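Local atomic coordinates of drebrin (Homo sapiens, PDB entry 5Y1Z), a protein that probably binds actin filaments in neurons through its N-terminal domain of the ADF/cofilin family. Residues E20-E25 against Y67-V72; G39-K44 against D94-A99; V6-H11 against A108-G113; L13-A18 against A32-E37. All blocks are in the same frame, centred on the assembly; numbering follows the deposited sequence.

Contact 1: residues E20-E25 against Y67-V72; sequences EEVIRE and YGFCSV
Val-22, on the last turn of helix 12-23, presses one methyl against the Phe-69 ring, and these two residues account for most of the surface buried between E20-E25 and Y67-V72. The touching branch is CG1, which lies 3.5 Å from Phe-69 CE2 and almost as near to CD2; it meets the ring at a slant, neither squarely over a face nor in its plane. With CG1 anti to the backbone N of Val-22 (chi1 168°), this methyl is directed to the strand, while CG2, beside the backbone N, only comes near the carbonyl O of Phe-69. The same CG1 also reaches Ser-71 CB at 3.7 Å, so a single methyl fits between two residues that project from the same side of strand 65-72.

Phe-69 extends with CG anti to its own backbone N (chi1 -177°), which carries the ring out to the helix. There Ile-23 closes on its far end: CD1 lies near the ring plane, 3.7 Å from both Phe-69 CE2 and CZ, and the two side chains run at about a right angle. Around the pair, the rings of Tyr-19 and Tyr-82 also meet Phe-69, the latter nearly parallel to it, and Ala-32 of the adjoining strand touches Val-22.

The closest contacts between these segments are carbon on carbon. Ser-71 takes part through its CB rather than its hydroxyl, and the end of the helix is therefore held on the sheet by shape and hydrophobic burial, without directional bonds between the two segments.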
loop_
_atom_site.group_PDB
_atom_site.type_symbol
_atom_site.label_atom_id
_atom_site.label_comp_id
_atom_site.label_asym_id
_atom_site.label_seq_id
_atom_site.Cartn_x
_atom_site.Cartn_y
_atom_site.Cartn_z
ATOM N N GLU A 20 1.250 -20.744 9.995
ATOM C CA GLU A 20 2.095 -21.916 9.830
ATOM C C GLU A 20 1.417 -23.150 10.412
ATOM O O GLU A 20 1.489 -24.235 9.825
ATOM C CB GLU A 20 3.463 -21.661 10.463
ATOM C CG GLU A 20 4.394 -22.851 10.452
ATOM C CD GLU A 20 5.829 -22.464 10.765
ATOM O OE1 GLU A 20 6.091 -21.977 11.896
ATOM O OE2 GLU A 20 6.704 -22.651 9.888
ATOM N N GLU A 21 0.743 -23.003 11.565
ATOM C CA GLU A 21 -0.030 -24.119 12.115
ATOM C C GLU A 21 -1.101 -24.584 11.141
ATOM O O GLU A 21 -1.337 -25.789 10.991
ATOM C CB GLU A 21 -0.685 -23.718 13.431
ATOM C CG GLU A 21 0.065 -24.151 14.648
ATOM C CD GLU A 21 -0.372 -25.525 15.130
ATOM O OE1 GLU A 21 -1.583 -25.697 15.434
ATOM O OE2 GLU A 21 0.498 -26.434 15.212
ATOM N N VAL A 22 -1.756 -23.643 10.455
ATOM C CA VAL A 22 -2.788 -24.044 9.502
ATOM C C VAL A 22 -2.181 -24.751 8.289
ATOM O O VAL A 22 -2.764 -25.706 7.764
ATOM C CB VAL A 22 -3.624 -22.823 9.082
ATOM C CG1 VAL A 22 -4.493 -23.168 7.895
ATOM C CG2 VAL A 22 -4.471 -22.332 10.242
ATOM N N ILE A 23 -0.992 -24.332 7.847
ATOM C CA ILE A 23 -0.394 -24.937 6.657
ATOM C C ILE A 23 0.120 -26.343 6.955
ATOM O O ILE A 23 0.075 -27.229 6.095
ATOM C CB ILE A 23 0.736 -24.046 6.104
ATOM C CG1 ILE A 23 0.230 -22.655 5.757
ATOM C CG2 ILE A 23 1.319 -24.659 4.865
ATOM C CD1 ILE A 23 -0.938 -22.658 4.813
ATOM N N ARG A 24 0.648 -26.563 8.157
ATOM C CA ARG A 24 1.250 -27.854 8.480
ATOM C C ARG A 24 0.224 -28.982 8.436
ATOM O O ARG A 24 -0.847 -28.902 9.048
ATOM C CB ARG A 24 1.924 -27.798 9.856
ATOM N N GLU A 25 0.567 -30.052 7.721
ATOM C CA GLU A 25 -0.317 -31.210 7.659
ATOM C C GLU A 25 -0.427 -31.903 9.013
ATOM O O GLU A 25 -1.490 -32.436 9.345
ATOM C CB GLU A 25 0.174 -32.198 6.601
ATOM N N TYR A 67 -10.494 -11.525 9.125
ATOM C CA TYR A 67 -9.981 -12.340 8.024
ATOM C C TYR A 67 -9.801 -13.773 8.504
ATOM O O TYR A 67 -9.044 -14.025 9.449
ATOM C CB TYR A 67 -8.665 -11.759 7.477
ATOM C CG TYR A 67 -8.826 -10.334 7.014
ATOM C CD1 TYR A 67 -9.534 -10.047 5.849
ATOM C CD2 TYR A 67 -8.323 -9.271 7.756
ATOM C CE1 TYR A 67 -9.725 -8.753 5.419
ATOM C CE2 TYR A 67 -8.508 -7.956 7.332
ATOM C CZ TYR A 67 -9.213 -7.705 6.160
ATOM O OH TYR A 67 -9.424 -6.408 5.712
ATOM N N GLY A 68 -10.493 -14.707 7.853
ATOM C CA GLY A 68 -10.430 -16.103 8.249
ATOM C C GLY A 68 -9.628 -16.953 7.290
ATOM O O GLY A 68 -9.908 -16.988 6.097
ATOM N N PHE A 69 -8.593 -17.607 7.772
ATOM C CA PHE A 69 -7.719 -18.386 6.913
ATOM C C PHE A 69 -7.936 -19.837 7.298
ATOM O O PHE A 69 -7.503 -20.276 8.373
ATOM C CB PHE A 69 -6.258 -17.969 7.063
ATOM C CG PHE A 69 -5.320 -18.698 6.140
ATOM C CD1 PHE A 69 -5.136 -18.277 4.837
ATOM C CD2 PHE A 69 -4.615 -19.816 6.578
ATOM C CE1 PHE A 69 -4.241 -18.959 3.992
ATOM C CE2 PHE A 69 -3.738 -20.492 5.738
ATOM C CZ PHE A 69 -3.555 -20.069 4.452
ATOM N N CYS A 70 -8.613 -20.567 6.424
ATOM C CA CYS A 70 -9.001 -21.933 6.703
ATOM C C CYS A 70 -8.464 -22.877 5.631
ATOM O O CYS A 70 -8.613 -22.626 4.427
ATOM C CB CYS A 70 -10.516 -22.020 6.805
ATOM S SG CYS A 70 -11.114 -23.647 7.255
ATOM N N SER A 71 -7.870 -23.974 6.081
ATOM C CA SER A 71 -7.409 -25.051 5.222
ATOM C C SER A 71 -8.532 -26.053 5.023
ATOM O O SER A 71 -9.208 -26.430 5.987
ATOM C CB SER A 71 -6.213 -25.752 5.851
ATOM O OG SER A 71 -5.948 -26.963 5.176
ATOM N N VAL A 72 -8.728 -26.489 3.784
ATOM C CA VAL A 72 -9.846 -27.358 3.435
ATOM C C VAL A 72 -9.341 -28.538 2.608
ATOM O O VAL A 72 -8.716 -28.339 1.558
ATOM C CB VAL A 72 -10.925 -26.588 2.651
ATOM C CG1 VAL A 72 -11.911 -27.546 2.083
ATOM C CG2 VAL A 72 -11.623 -25.616 3.552
#

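Contact 2: residues G39-K44 against D94-A99; sequences GSDDLK and DARKCA. With SO4 (sulfate ion), chain E.
Both terminal nitrogens of Arg-96 converge on a single carboxylate oxygen, Asp-41 OD2, instead of pairing with the two oxygens separately. The NH1 bond is the shorter and straighter, 2.8 Å to Asp-41 OD2 with an N-H...O angle of 157°. NH2 reaches the same OD2 at 3.1 Å and is more bent, at 136°. The oxygen lies almost in the guanidinium plane, and carboxylate and guanidinium are only 19° from coplanar, so the end-on grip is flat. A bend at chi2 turns the arginine chain out from its helix to the acid. On the loop side, Ser-40 OG accepts from the backbone N of Asp-42, an ST turn that spans the aspartate. A methionine in place of Arg-96 would probably leave the Asp-41 carboxylate without its counter-charge and the loop without this polar tie to the helix.

At the N-terminal end of the helix, the backbone N of Asp-94 donates to sulfate O2 at 2.9 Å, the ion probably coming from the crystallisation liquor. The salt bridge lies at the surface, linking helix 94-101 to the loop that leads into edge strand 43-49; Tyr-36, from the neighbouring strand 31-36, adds a cation-pi contact to Arg-96.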
loop_
_atom_site.group_PDB
_atom_site.type_symbol
_atom_site.label_atom_id
_atom_site.label_comp_id
_atom_site.label_asym_id
_atom_site.label_seq_id
_atom_site.Cartn_x
_atom_site.Cartn_y
_atom_site.Cartn_z
ATOM N N GLY A 39 -8.817 0.909 17.185
ATOM C CA GLY A 39 -8.249 2.184 16.784
ATOM C C GLY A 39 -6.924 2.074 16.062
ATOM O O GLY A 39 -6.034 2.906 16.275
ATOM N N SER A 40 -6.767 1.055 15.220
ATOM C CA SER A 40 -5.488 0.813 14.576
ATOM C C SER A 40 -5.701 -0.050 13.339
ATOM O O SER A 40 -6.685 -0.788 13.225
ATOM C CB SER A 40 -4.513 0.157 15.546
ATOM O OG SER A 40 -3.349 -0.270 14.875
ATOM N N ASP A 41 -4.742 0.023 12.426
ATOM C CA ASP A 41 -4.746 -0.819 11.242
ATOM C C ASP A 41 -3.812 -2.007 11.375
ATOM O O ASP A 41 -3.525 -2.668 10.372
ATOM C CB ASP A 41 -4.357 -0.004 10.010
ATOM C CG ASP A 41 -5.534 0.714 9.384
ATOM O OD1 ASP A 41 -5.307 1.582 8.525
ATOM O OD2 ASP A 41 -6.691 0.417 9.754
ATOM N N ASP A 42 -3.336 -2.305 12.583
ATOM C CA ASP A 42 -2.421 -3.417 12.788
ATOM C C ASP A 42 -3.220 -4.693 13.009
ATOM O O ASP A 42 -4.111 -4.742 13.859
ATOM C CB ASP A 42 -1.484 -3.149 13.971
ATOM N N LEU A 43 -2.905 -5.717 12.232
ATOM C CA LEU A 43 -3.589 -6.989 12.342
ATOM C C LEU A 43 -3.147 -7.752 13.592
ATOM O O LEU A 43 -1.994 -7.677 14.024
ATOM C CB LEU A 43 -3.308 -7.810 11.093
ATOM C CG LEU A 43 -4.453 -8.612 10.506
ATOM C CD1 LEU A 43 -5.677 -7.718 10.267
ATOM C CD2 LEU A 43 -3.979 -9.194 9.220
ATOM N N LYS A 44 -4.083 -8.461 14.205
ATOM C CA LYS A 44 -3.780 -9.283 15.368
ATOM C C LYS A 44 -4.501 -10.622 15.232
ATOM O O LYS A 44 -5.469 -10.771 14.476
ATOM C CB LYS A 44 -4.138 -8.551 16.677
ATOM C CG LYS A 44 -5.632 -8.496 17.002
ATOM C CD LYS A 44 -5.905 -7.777 18.335
ATOM C CE LYS A 44 -6.559 -8.645 19.374
ATOM N NZ LYS A 44 -7.351 -7.738 20.255
ATOM N N ASP A 94 -19.905 1.876 7.005
ATOM C CA ASP A 94 -19.646 1.750 5.575
ATOM C C ASP A 94 -18.277 2.303 5.212
ATOM O O ASP A 94 -17.569 1.723 4.377
ATOM C CB ASP A 94 -20.730 2.465 4.776
ATOM C CG ASP A 94 -22.042 1.705 4.764
ATOM O OD1 ASP A 94 -22.068 0.514 5.170
ATOM O OD2 ASP A 94 -23.060 2.322 4.366
ATOM N N ALA A 95 -17.885 3.419 5.833
ATOM C CA ALA A 95 -16.578 3.995 5.548
ATOM C C ALA A 95 -15.461 3.031 5.916
ATOM O O ALA A 95 -14.463 2.912 5.189
ATOM C CB ALA A 95 -16.404 5.308 6.306
ATOM N N ARG A 96 -15.629 2.293 7.013
ATOM C CA ARG A 96 -14.558 1.382 7.386
ATOM C C ARG A 96 -14.597 0.136 6.524
ATOM O O ARG A 96 -13.546 -0.448 6.230
ATOM C CB ARG A 96 -14.627 1.011 8.870
ATOM C CG ARG A 96 -13.616 -0.066 9.285
ATOM C CD ARG A 96 -12.244 0.551 9.634
ATOM N NE ARG A 96 -11.291 -0.431 10.159
ATOM C CZ ARG A 96 -9.968 -0.286 10.148
ATOM N NH1 ARG A 96 -9.431 0.812 9.654
ATOM N NH2 ARG A 96 -9.185 -1.228 10.653
ATOM N N LYS A 97 -15.782 -0.269 6.078
ATOM C CA LYS A 97 -15.820 -1.337 5.092
ATOM C C LYS A 97 -15.039 -0.915 3.864
ATOM O O LYS A 97 -14.259 -1.694 3.300
ATOM C CB LYS A 97 -17.262 -1.688 4.723
ATOM C CG LYS A 97 -17.347 -2.574 3.492
ATOM C CD LYS A 97 -18.641 -3.344 3.430
ATOM C CE LYS A 97 -18.555 -4.424 2.367
ATOM N NZ LYS A 97 -19.869 -5.107 2.145
ATOM N N CYS A 98 -15.192 0.345 3.483
ATOM C CA CYS A 98 -14.556 0.820 2.271
ATOM C C CYS A 98 -13.042 0.843 2.432
ATOM O O CYS A 98 -12.311 0.368 1.552
ATOM C CB CYS A 98 -15.110 2.202 1.931
ATOM S SG CYS A 98 -14.715 2.765 0.320
ATOM N N ALA A 99 -12.558 1.363 3.573
ATOM C CA ALA A 99 -11.117 1.433 3.809
ATOM C C ALA A 99 -10.516 0.045 3.904
ATOM O O ALA A 99 -9.467 -0.228 3.303
ATOM C CB ALA A 99 -10.815 2.223 5.074
HETATM S S SO4 E . -23.101 3.465 8.579
HETATM O O1 SO4 E . -23.245 4.760 7.928
HETATM O O2 SO4 E . -22.712 2.463 7.592
HETATM O O3 SO4 E . -24.377 3.079 9.174
HETATM O O4 SO4 E . -22.089 3.557 9.625
#

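Contact 3: residues V6-H11 against A108-G113; sequences VSFSGH and AEFFQG
An offset aromatic stack ties the N-terminal loop ahead of helix 12-23 to the end of helix 104-110: Phe-8 and Phe-110 lie face to face, their planes 6° apart and their centroids 4.0 Å from each other. The rings are displaced, so that Phe-110 CD1 sits over the outer part of the Phe-8 face, whereas Phe-8 CD1 comes above the middle of the Phe-110 ring. Because the two side chains enter from opposite directions, each ring also covers the root of the other. Phe-8 CB is 3.4 Å from Phe-110 CE1, and Phe-110 CB makes a CH-pi contact with the Phe-8 ring, 3.9 Å from its centroid. With CG anti to the backbone N (chi1 -177°), the Phe-110 ring extends away from its helix to the Phe-8 face.

Where the helix ends, Gln-112 folds back and its NE2 donates to Glu-109 O over 2.7 Å, in the carbonyl plane. Phe-110 CD2 lies above the centre of one face of the Phe-111 ring, and the Tyr-34 ring of the sheet stacks on the other. Leu-15 touches Phe-8 and Leu-16 touches Phe-110, both from helix 12-23. With an alanine at Phe-8, one face of Phe-110 would probably lose its partner and the loop much of its hold on the helix end.

Between the segments the attraction is wholly aromatic and apolar, and the nearly parallel planes let dispersion act across most of each ring.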
loop_
_atom_site.group_PDB
_atom_site.type_symbol
_atom_site.label_atom_id
_atom_site.label_comp_id
_atom_site.label_asym_id
_atom_site.label_seq_id
_atom_site.Cartn_x
_atom_site.Cartn_y
_atom_site.Cartn_z
ATOM N N VAL A 6 -3.337 -1.650 6.292
ATOM C CA VAL A 6 -3.107 -2.823 7.127
ATOM C C VAL A 6 -1.623 -2.965 7.443
ATOM O O VAL A 6 -0.762 -2.751 6.588
ATOM C CB VAL A 6 -3.686 -4.084 6.465
ATOM C CG1 VAL A 6 -2.871 -4.504 5.273
ATOM C CG2 VAL A 6 -3.742 -5.229 7.513
ATOM N N SER A 7 -1.322 -3.240 8.695
ATOM C CA SER A 7 0.032 -3.462 9.157
ATOM C C SER A 7 0.186 -4.874 9.712
ATOM O O SER A 7 -0.714 -5.401 10.376
ATOM C CB SER A 7 0.398 -2.457 10.228
ATOM O OG SER A 7 1.373 -3.014 11.091
ATOM N N PHE A 8 1.325 -5.497 9.433
ATOM C CA PHE A 8 1.631 -6.787 10.028
ATOM C C PHE A 8 2.850 -6.732 10.939
ATOM O O PHE A 8 3.446 -7.774 11.215
ATOM C CB PHE A 8 1.834 -7.846 8.952
ATOM C CG PHE A 8 0.776 -7.847 7.891
ATOM C CD1 PHE A 8 -0.404 -8.538 8.069
ATOM C CD2 PHE A 8 0.956 -7.157 6.715
ATOM C CE1 PHE A 8 -1.372 -8.530 7.066
ATOM C CE2 PHE A 8 -0.018 -7.148 5.721
ATOM C CZ PHE A 8 -1.165 -7.818 5.890
ATOM N N SER A 9 3.238 -5.550 11.424
ATOM C CA SER A 9 4.502 -5.456 12.148
ATOM C C SER A 9 4.333 -5.893 13.589
ATOM O O SER A 9 4.914 -6.897 14.017
ATOM C CB SER A 9 5.034 -4.025 12.107
ATOM O OG SER A 9 5.225 -3.613 10.779
ATOM N N GLY A 10 3.512 -5.171 14.345
ATOM C CA GLY A 10 3.202 -5.618 15.681
ATOM C C GLY A 10 2.426 -6.909 15.567
ATOM O O GLY A 10 1.560 -7.060 14.699
ATOM N N HIS A 11 2.790 -7.874 16.404
ATOM C CA HIS A 11 2.208 -9.219 16.413
ATOM C C HIS A 11 2.629 -10.071 15.232
ATOM O O HIS A 11 1.957 -11.056 14.934
ATOM C CB HIS A 11 0.670 -9.214 16.408
ATOM C CG HIS A 11 0.044 -8.394 17.485
ATOM N ND1 HIS A 11 -0.248 -7.055 17.323
ATOM C CD2 HIS A 11 -0.380 -8.728 18.726
ATOM C CE1 HIS A 11 -0.806 -6.595 18.427
ATOM N NE2 HIS A 11 -0.904 -7.592 19.291
ATOM N N ALA A 108 -4.096 -11.245 1.725
ATOM C CA ALA A 108 -3.884 -12.480 0.972
ATOM C C ALA A 108 -2.432 -12.631 0.575
ATOM O O ALA A 108 -1.907 -13.750 0.504
ATOM C CB ALA A 108 -4.770 -12.519 -0.270
ATOM N N GLU A 109 -1.764 -11.518 0.315
ATOM C CA GLU A 109 -0.364 -11.605 -0.046
ATOM C C GLU A 109 0.472 -11.968 1.163
ATOM O O GLU A 109 1.500 -12.645 1.029
ATOM C CB GLU A 109 0.096 -10.271 -0.631
ATOM C CG GLU A 109 1.431 -10.318 -1.282
ATOM C CD GLU A 109 1.447 -11.250 -2.464
ATOM O OE1 GLU A 109 0.358 -11.526 -3.008
ATOM O OE2 GLU A 109 2.547 -11.696 -2.861
ATOM N N PHE A 110 0.022 -11.559 2.353
ATOM C CA PHE A 110 0.776 -11.860 3.557
ATOM C C PHE A 110 0.703 -13.344 3.886
ATOM O O PHE A 110 1.731 -13.979 4.160
ATOM C CB PHE A 110 0.282 -10.991 4.714
ATOM C CG PHE A 110 1.062 -11.179 5.985
ATOM C CD1 PHE A 110 2.252 -10.474 6.195
ATOM C CD2 PHE A 110 0.595 -12.011 6.991
ATOM C CE1 PHE A 110 2.991 -10.632 7.352
ATOM C CE2 PHE A 110 1.330 -12.165 8.163
ATOM C CZ PHE A 110 2.530 -11.463 8.333
ATOM N N PHE A 111 -0.497 -13.926 3.814
ATOM C CA PHE A 111 -0.684 -15.344 4.117
ATOM C C PHE A 111 -0.612 -16.184 2.847
ATOM O O PHE A 111 -1.612 -16.734 2.379
ATOM C CB PHE A 111 -2.000 -15.559 4.850
ATOM C CG PHE A 111 -2.100 -14.808 6.143
ATOM C CD1 PHE A 111 -1.338 -15.201 7.242
ATOM C CD2 PHE A 111 -3.002 -13.771 6.295
ATOM C CE1 PHE A 111 -1.433 -14.540 8.452
ATOM C CE2 PHE A 111 -3.102 -13.097 7.505
ATOM C CZ PHE A 111 -2.312 -13.491 8.589
ATOM N N GLN A 112 0.615 -16.327 2.325
ATOM C CA GLN A 112 0.843 -16.868 0.986
ATOM C C GLN A 112 0.054 -18.147 0.748
ATOM O O GLN A 112 -0.103 -18.982 1.647
ATOM C CB GLN A 112 2.324 -17.165 0.775
ATOM C CG GLN A 112 3.176 -15.947 0.664
ATOM C CD GLN A 112 3.152 -15.346 -0.723
ATOM O OE1 GLN A 112 3.767 -15.870 -1.646
ATOM N NE2 GLN A 112 2.443 -14.233 -0.874
ATOM N N GLY A 113 -0.482 -18.277 -0.459
ATOM C CA GLY A 113 -1.153 -19.496 -0.841
ATOM C C GLY A 113 -2.660 -19.474 -0.731
ATOM O O GLY A 113 -3.270 -20.547 -0.699
#

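Contact 4: residues L13-A18 against A32-E37; sequences LELLAA and ALYTYE
Tyr-34 points from its strand to helix 12-23 with the ring running obliquely against the Leu-15 side chain, and its hydroxyl ends at the helix backbone. OH donates a hydrogen bond to Leu-15 O over 2.8 Å, the donor tilted 17° from the carbonyl plane. Beside this bond, Leu-15 CD2 rests 3.6 Å from Tyr-34 CD1, and Leu-15 CB lies along the same side of the ring near CE1. With Tyr-34 CG anti to its carbonyl carbon (chi1 -47°), the ring points end-on at the helix, between Leu-15 on one side of its plane and Ala-18 on the other.

The small residues sit at the Ala-18 end. Ala-18 CB is 3.5 Å from Tyr-34 OH. It also meets Ala-32 CB, a methyl-to-methyl contact that brings the backbones together. The CA atoms of Ala-18 and Ala-32 are 6.0 Å apart, whereas those of Leu-15 and Tyr-34 are farther from each other, at 7.8 Å. The large ring thus fills the wider part of the interface and two alanines the narrower one. The buried phenol is satisfied by a main-chain oxygen, and the bond should limit how far the ring can shift along the helix.

Leu-43 and Leu-45 of strand 43-49 also touch Tyr-34, and Phe-111 stacks on its ring. Helix 13-18 and strand 32-36 run nearly antiparallel, at 152°, with their axes 9.3 Å apart at closest approach. Such a helix laid along the strands of a central mixed sheet, its apolar side turned to them, is characteristic of the ADF-homology fold shared with cofilin.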
loop_
_atom_site.group_PDB
_atom_site.type_symbol
_atom_site.label_atom_id
_atom_site.label_comp_id
_atom_site.label_asym_id
_atom_site.label_seq_id
_atom_site.Cartn_x
_atom_site.Cartn_y
_atom_site.Cartn_z
ATOM N N LEU A 13 4.944 -12.242 14.674
ATOM C CA LEU A 13 5.271 -13.624 14.994
ATOM C C LEU A 13 4.019 -14.431 15.313
ATOM O O LEU A 13 3.902 -15.593 14.899
ATOM C CB LEU A 13 6.265 -13.665 16.153
ATOM C CG LEU A 13 6.736 -15.060 16.568
ATOM C CD1 LEU A 13 7.334 -15.692 15.369
ATOM C CD2 LEU A 13 7.743 -15.000 17.709
ATOM N N GLU A 14 3.059 -13.834 16.027
ATOM C CA GLU A 14 1.839 -14.573 16.327
ATOM C C GLU A 14 1.053 -14.859 15.053
ATOM O O GLU A 14 0.557 -15.984 14.858
ATOM C CB GLU A 14 0.981 -13.815 17.346
ATOM N N LEU A 15 0.955 -13.866 14.160
ATOM C CA LEU A 15 0.201 -14.057 12.927
ATOM C C LEU A 15 0.783 -15.191 12.095
ATOM O O LEU A 15 0.058 -16.086 11.624
ATOM C CB LEU A 15 0.181 -12.760 12.116
ATOM C CG LEU A 15 -0.102 -11.408 12.788
ATOM C CD1 LEU A 15 0.207 -10.261 11.825
ATOM C CD2 LEU A 15 -1.531 -11.336 13.298
ATOM N N LEU A 16 2.101 -15.175 11.900
ATOM C CA LEU A 16 2.681 -16.220 11.076
ATOM C C LEU A 16 2.716 -17.564 11.789
ATOM O O LEU A 16 2.692 -18.592 11.119
ATOM C CB LEU A 16 4.065 -15.804 10.627
ATOM C CG LEU A 16 3.896 -14.697 9.584
ATOM C CD1 LEU A 16 5.250 -14.087 9.187
ATOM C CD2 LEU A 16 3.110 -15.165 8.361
ATOM N N ALA A 17 2.723 -17.582 13.125
ATOM C CA ALA A 17 2.690 -18.849 13.846
ATOM C C ALA A 17 1.341 -19.537 13.679
ATOM O O ALA A 17 1.274 -20.766 13.508
ATOM C CB ALA A 17 3.012 -18.611 15.317
ATOM N N ALA A 18 0.251 -18.768 13.740
ATOM C CA ALA A 18 -1.061 -19.352 13.481
ATOM C C ALA A 18 -1.155 -19.856 12.052
ATOM O O ALA A 18 -1.628 -20.975 11.801
ATOM C CB ALA A 18 -2.145 -18.323 13.745
ATOM N N ALA A 32 -7.378 -20.202 11.249
ATOM C CA ALA A 32 -6.917 -19.080 12.046
ATOM C C ALA A 32 -7.773 -17.866 11.687
ATOM O O ALA A 32 -8.283 -17.753 10.572
ATOM C CB ALA A 32 -5.413 -18.822 11.839
ATOM N N LEU A 33 -8.001 -17.001 12.671
ATOM C CA LEU A 33 -8.899 -15.862 12.536
ATOM C C LEU A 33 -8.166 -14.623 13.027
ATOM O O LEU A 33 -7.788 -14.547 14.212
ATOM C CB LEU A 33 -10.187 -16.088 13.346
ATOM C CG LEU A 33 -11.154 -14.920 13.365
ATOM C CD1 LEU A 33 -11.671 -14.695 11.947
ATOM C CD2 LEU A 33 -12.275 -15.211 14.350
ATOM N N TYR A 34 -8.041 -13.631 12.148
ATOM C CA TYR A 34 -7.371 -12.361 12.434
ATOM C C TYR A 34 -8.329 -11.175 12.345
ATOM O O TYR A 34 -9.390 -11.249 11.722
ATOM C CB TYR A 34 -6.201 -12.114 11.466
ATOM C CG TYR A 34 -5.277 -13.293 11.262
ATOM C CD1 TYR A 34 -4.188 -13.479 12.108
ATOM C CD2 TYR A 34 -5.474 -14.209 10.229
ATOM C CE1 TYR A 34 -3.324 -14.529 11.951
ATOM C CE2 TYR A 34 -4.597 -15.284 10.063
ATOM C CZ TYR A 34 -3.522 -15.427 10.936
ATOM O OH TYR A 34 -2.625 -16.462 10.831
ATOM N N THR A 35 -7.956 -10.078 12.999
ATOM C CA THR A 35 -8.797 -8.884 13.043
ATOM C C THR A 35 -7.914 -7.686 13.372
ATOM O O THR A 35 -6.737 -7.834 13.715
ATOM C CB THR A 35 -9.946 -9.022 14.051
ATOM O OG1 THR A 35 -10.848 -7.913 13.908
ATOM C CG2 THR A 35 -9.413 -9.067 15.482
ATOM N N TYR A 36 -8.499 -6.493 13.307
ATOM C CA TYR A 36 -7.718 -5.310 13.639
ATOM C C TYR A 36 -7.713 -5.034 15.137
ATOM O O TYR A 36 -8.684 -5.306 15.847
ATOM C CB TYR A 36 -8.244 -4.081 12.889
ATOM C CG TYR A 36 -8.241 -4.238 11.385
ATOM C CD1 TYR A 36 -9.304 -4.820 10.721
ATOM C CD2 TYR A 36 -7.154 -3.808 10.625
ATOM C CE1 TYR A 36 -9.289 -4.978 9.353
ATOM C CE2 TYR A 36 -7.144 -3.959 9.240
ATOM C CZ TYR A 36 -8.208 -4.551 8.624
ATOM O OH TYR A 36 -8.178 -4.682 7.259
ATOM N N GLU A 37 -6.597 -4.480 15.610
ATOM C CA GLU A 37 -6.560 -3.953 16.962
ATOM C C GLU A 37 -7.310 -2.633 17.018
ATOM O O GLU A 37 -7.344 -1.877 16.046
ATOM C CB GLU A 37 -5.131 -3.763 17.444
ATOM C CG GLU A 37 -4.990 -4.044 18.923
ATOM C CD GLU A 37 -3.683 -4.715 19.270
ATOM O OE1 GLU A 37 -2.640 -4.292 18.721
ATOM O OE2 GLU A 37 -3.697 -5.642 20.116
#

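Contacts 1 and 4 both seat helix 12-23 on the mixed sheet, with centres about 11 Å apart, and use the neighbouring strands 65-72 and 31-36, joined by the hydrogen bond from Phe-69 N to Ala-32 O. Contacts 3 and 4, centres about 8 Å apart, meet through Phe-111 and Tyr-34. Contacts 1 and 2 have centres about 23 Å apart, on opposite sides of the chain's centre; backbone bonds of Ser-7 with Asp-41 and Leu-43 link contact 2 to contact 3. Along the chain, contact 3 encloses the other three, contacts 1 and 4 interleave, and contact 4 closes before contact 2 opens. N-terminal loop, first helix, sheet and later helices thereby form one compact domain.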